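Methyl-accepting chemotaxis protein (PDB 4EXO) probably senses small molecules in the periplasm through a PAS-like Cache domain, here holding pyruvic acid, and passes the signal on to control chemotaxis. Local coordinates at residues 114-119 / 141-146. Residues are numbered along the deposited sequence; the frame is centred on the assembly and turned at random.
Sequences HKPTIN and GIYIDD
Lys115 leaves its backbone with CG opposite the N (chi1 178°) and stays fully extended to NZ, while Tyr143 holds its ring carbon CG anti to its carbonyl carbon, beside its own N; with these torsions the two side chains slide past each other in opposite directions. The lysine's aliphatic part lies over one ring face: Lys115 CG stands 3.8 Å from the centroid of the Tyr143 ring, 11° off its normal, which meets the geometry of a CH-pi contact. Beyond the ring, Lys115 NZ reaches the fork of the Asp145 carboxylate, 2.8 Å from both Asp145 OD1 and Asp145 OD2. Both oxygens use the syn lone pair, and the single ammonium nitrogen is gripped between them in a salt bridge. A water accepts from Lys115 NZ at 2.9 Å and donates to OD2 of Asp146, the last residue of the crystallised fragment. At the far end of the ring, Tyr143 OH donates to His114 O over 2.6 Å, with a C=O...O angle of 145°. The same hydroxyl is hydrogen-bonded to Lys124 and Tyr59, both pyruvate-pocket residues, and the Tyr143 side chain lies about 5 Å from the ligand; this is consistent with a second-shell role in positioning them. In the antiparallel sheet of this Cache domain, strand 120-131 runs between edge strand 108-115 and strand 136-143. Lys115 and Tyr143 meet across that middle strand, both touching its Ala122, whereas neighbouring Ile142 packs on helix 2-28.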
loop_
_atom_site.group_PDB
_atom_site.type_symbol
_atom_site.label_atom_id
_atom_site.label_comp_id
_atom_site.label_asym_id
_atom_site.label_seq_id
_atom_site.Cartn_x
_atom_site.Cartn_y
_atom_site.Cartn_z
ATOM N N HIS A 114 16.531 13.325 -3.096
ATOM C CA HIS A 114 17.325 12.103 -2.914
ATOM C C HIS A 114 16.495 10.879 -3.350
ATOM O O HIS A 114 15.343 10.711 -2.949
ATOM C CB HIS A 114 17.697 11.980 -1.443
ATOM C CG HIS A 114 18.328 10.665 -1.071
ATOM N ND1 HIS A 114 17.604 9.615 -0.547
ATOM C CD2 HIS A 114 19.623 10.270 -1.071
ATOM C CE1 HIS A 114 18.424 8.617 -0.261
ATOM N NE2 HIS A 114 19.660 8.998 -0.552
ATOM N N LYS A 115 17.098 10.024 -4.167
ATOM C CA LYS A 115 16.475 8.775 -4.580
ATOM C C LYS A 115 17.262 7.606 -3.921
ATOM O O LYS A 115 18.451 7.428 -4.213
ATOM C CB LYS A 115 16.567 8.660 -6.107
ATOM C CG LYS A 115 15.991 7.364 -6.678
ATOM C CD LYS A 115 16.016 7.392 -8.221
ATOM C CE LYS A 115 15.460 6.099 -8.796
ATOM N NZ LYS A 115 15.442 6.085 -10.307
ATOM N N PRO A 116 16.619 6.839 -3.016
ATOM C CA PRO A 116 17.356 5.820 -2.244
ATOM C C PRO A 116 18.232 4.903 -3.080
ATOM O O PRO A 116 19.401 4.675 -2.704
ATOM C CB PRO A 116 16.244 5.049 -1.524
ATOM C CG PRO A 116 15.208 6.184 -1.208
ATOM C CD PRO A 116 15.238 7.040 -2.510
ATOM N N THR A 117 17.725 4.381 -4.192
ATOM C CA THR A 117 18.473 3.334 -4.904
ATOM C C THR A 117 19.762 3.825 -5.594
ATOM O O THR A 117 20.535 2.993 -6.085
ATOM C CB THR A 117 17.598 2.565 -5.937
ATOM O OG1 THR A 117 17.006 3.482 -6.871
ATOM C CG2 THR A 117 16.495 1.724 -5.235
ATOM N N ILE A 118 19.975 5.144 -5.682
ATOM C CA ILE A 118 21.227 5.698 -6.252
ATOM C C ILE A 118 21.909 6.692 -5.316
ATOM O O ILE A 118 22.965 7.255 -5.647
ATOM C CB ILE A 118 21.015 6.383 -7.650
ATOM C CG1 ILE A 118 20.015 7.566 -7.546
ATOM C CG2 ILE A 118 20.566 5.343 -8.685
ATOM C CD1 ILE A 118 19.865 8.419 -8.891
ATOM N N ASN A 119 21.314 6.906 -4.143
ATOM C CA ASN A 119 21.837 7.876 -3.188
ATOM C C ASN A 119 22.266 9.202 -3.851
ATOM O O ASN A 119 23.401 9.685 -3.639
ATOM C CB ASN A 119 23.024 7.276 -2.355
ATOM C CG ASN A 119 23.406 8.157 -1.174
ATOM O OD1 ASN A 119 22.568 8.923 -0.656
ATOM N ND2 ASN A 119 24.662 8.068 -0.732
ATOM N N GLY A 141 5.898 9.388 -3.300
ATOM C CA GLY A 141 6.232 9.825 -4.667
ATOM C C GLY A 141 6.766 8.694 -5.512
ATOM O O GLY A 141 7.074 7.612 -4.997
ATOM N N ILE A 142 6.822 8.932 -6.821
ATOM C CA ILE A 142 7.455 8.004 -7.771
ATOM C C ILE A 142 8.573 8.761 -8.499
ATOM O O ILE A 142 8.413 9.954 -8.807
ATOM C CB ILE A 142 6.409 7.444 -8.758
ATOM C CG1 ILE A 142 5.371 6.619 -7.988
ATOM C CG2 ILE A 142 7.050 6.607 -9.855
ATOM C CD1 ILE A 142 4.297 6.035 -8.853
ATOM N N TYR A 143 9.689 8.095 -8.787
ATOM C CA TYR A 143 10.798 8.793 -9.468
ATOM C C TYR A 143 10.602 8.725 -10.981
ATOM O O TYR A 143 10.173 7.712 -11.509
ATOM C CB TYR A 143 12.159 8.247 -9.005
ATOM C CG TYR A 143 12.406 8.655 -7.552
ATOM C CD1 TYR A 143 13.122 9.830 -7.254
ATOM C CD2 TYR A 143 11.889 7.917 -6.492
ATOM C CE1 TYR A 143 13.320 10.239 -5.946
ATOM C CE2 TYR A 143 12.080 8.321 -5.170
ATOM C CZ TYR A 143 12.795 9.470 -4.901
ATOM O OH TYR A 143 12.997 9.874 -3.594
ATOM N N ILE A 144 10.851 9.818 -11.677
ATOM C CA ILE A 144 10.504 9.852 -13.098
ATOM C C ILE A 144 11.728 9.882 -14.014
ATOM O O ILE A 144 11.582 10.010 -15.242
ATOM C CB ILE A 144 9.522 10.995 -13.445
ATOM C CG1 ILE A 144 10.007 12.337 -12.906
ATOM C CG2 ILE A 144 8.119 10.711 -12.867
ATOM C CD1 ILE A 144 9.022 13.441 -13.193
ATOM N N ASP A 145 12.916 9.747 -13.429
ATOM C CA ASP A 145 14.159 9.723 -14.225
ATOM C C ASP A 145 14.147 8.749 -15.420
ATOM O O ASP A 145 14.815 9.023 -16.428
ATOM C CB ASP A 145 15.453 9.619 -13.377
ATOM C CG ASP A 145 15.378 8.578 -12.244
ATOM O OD1 ASP A 145 14.285 8.097 -11.853
ATOM O OD2 ASP A 145 16.465 8.251 -11.716
ATOM N N ASP A 146 13.409 7.639 -15.319
ATOM C CA ASP A 146 12.977 6.893 -16.527
ATOM C C ASP A 146 12.110 7.785 -17.473
ATOM O O ASP A 146 10.923 7.532 -17.740
ATOM C CB ASP A 146 12.289 5.543 -16.185
ATOM C CG ASP A 146 11.413 5.618 -14.940
ATOM O OD1 ASP A 146 10.458 6.432 -14.938
ATOM O OD2 ASP A 146 11.676 4.866 -13.964
HETATM O O HOH W 1 13.641 4.560 -12.025
#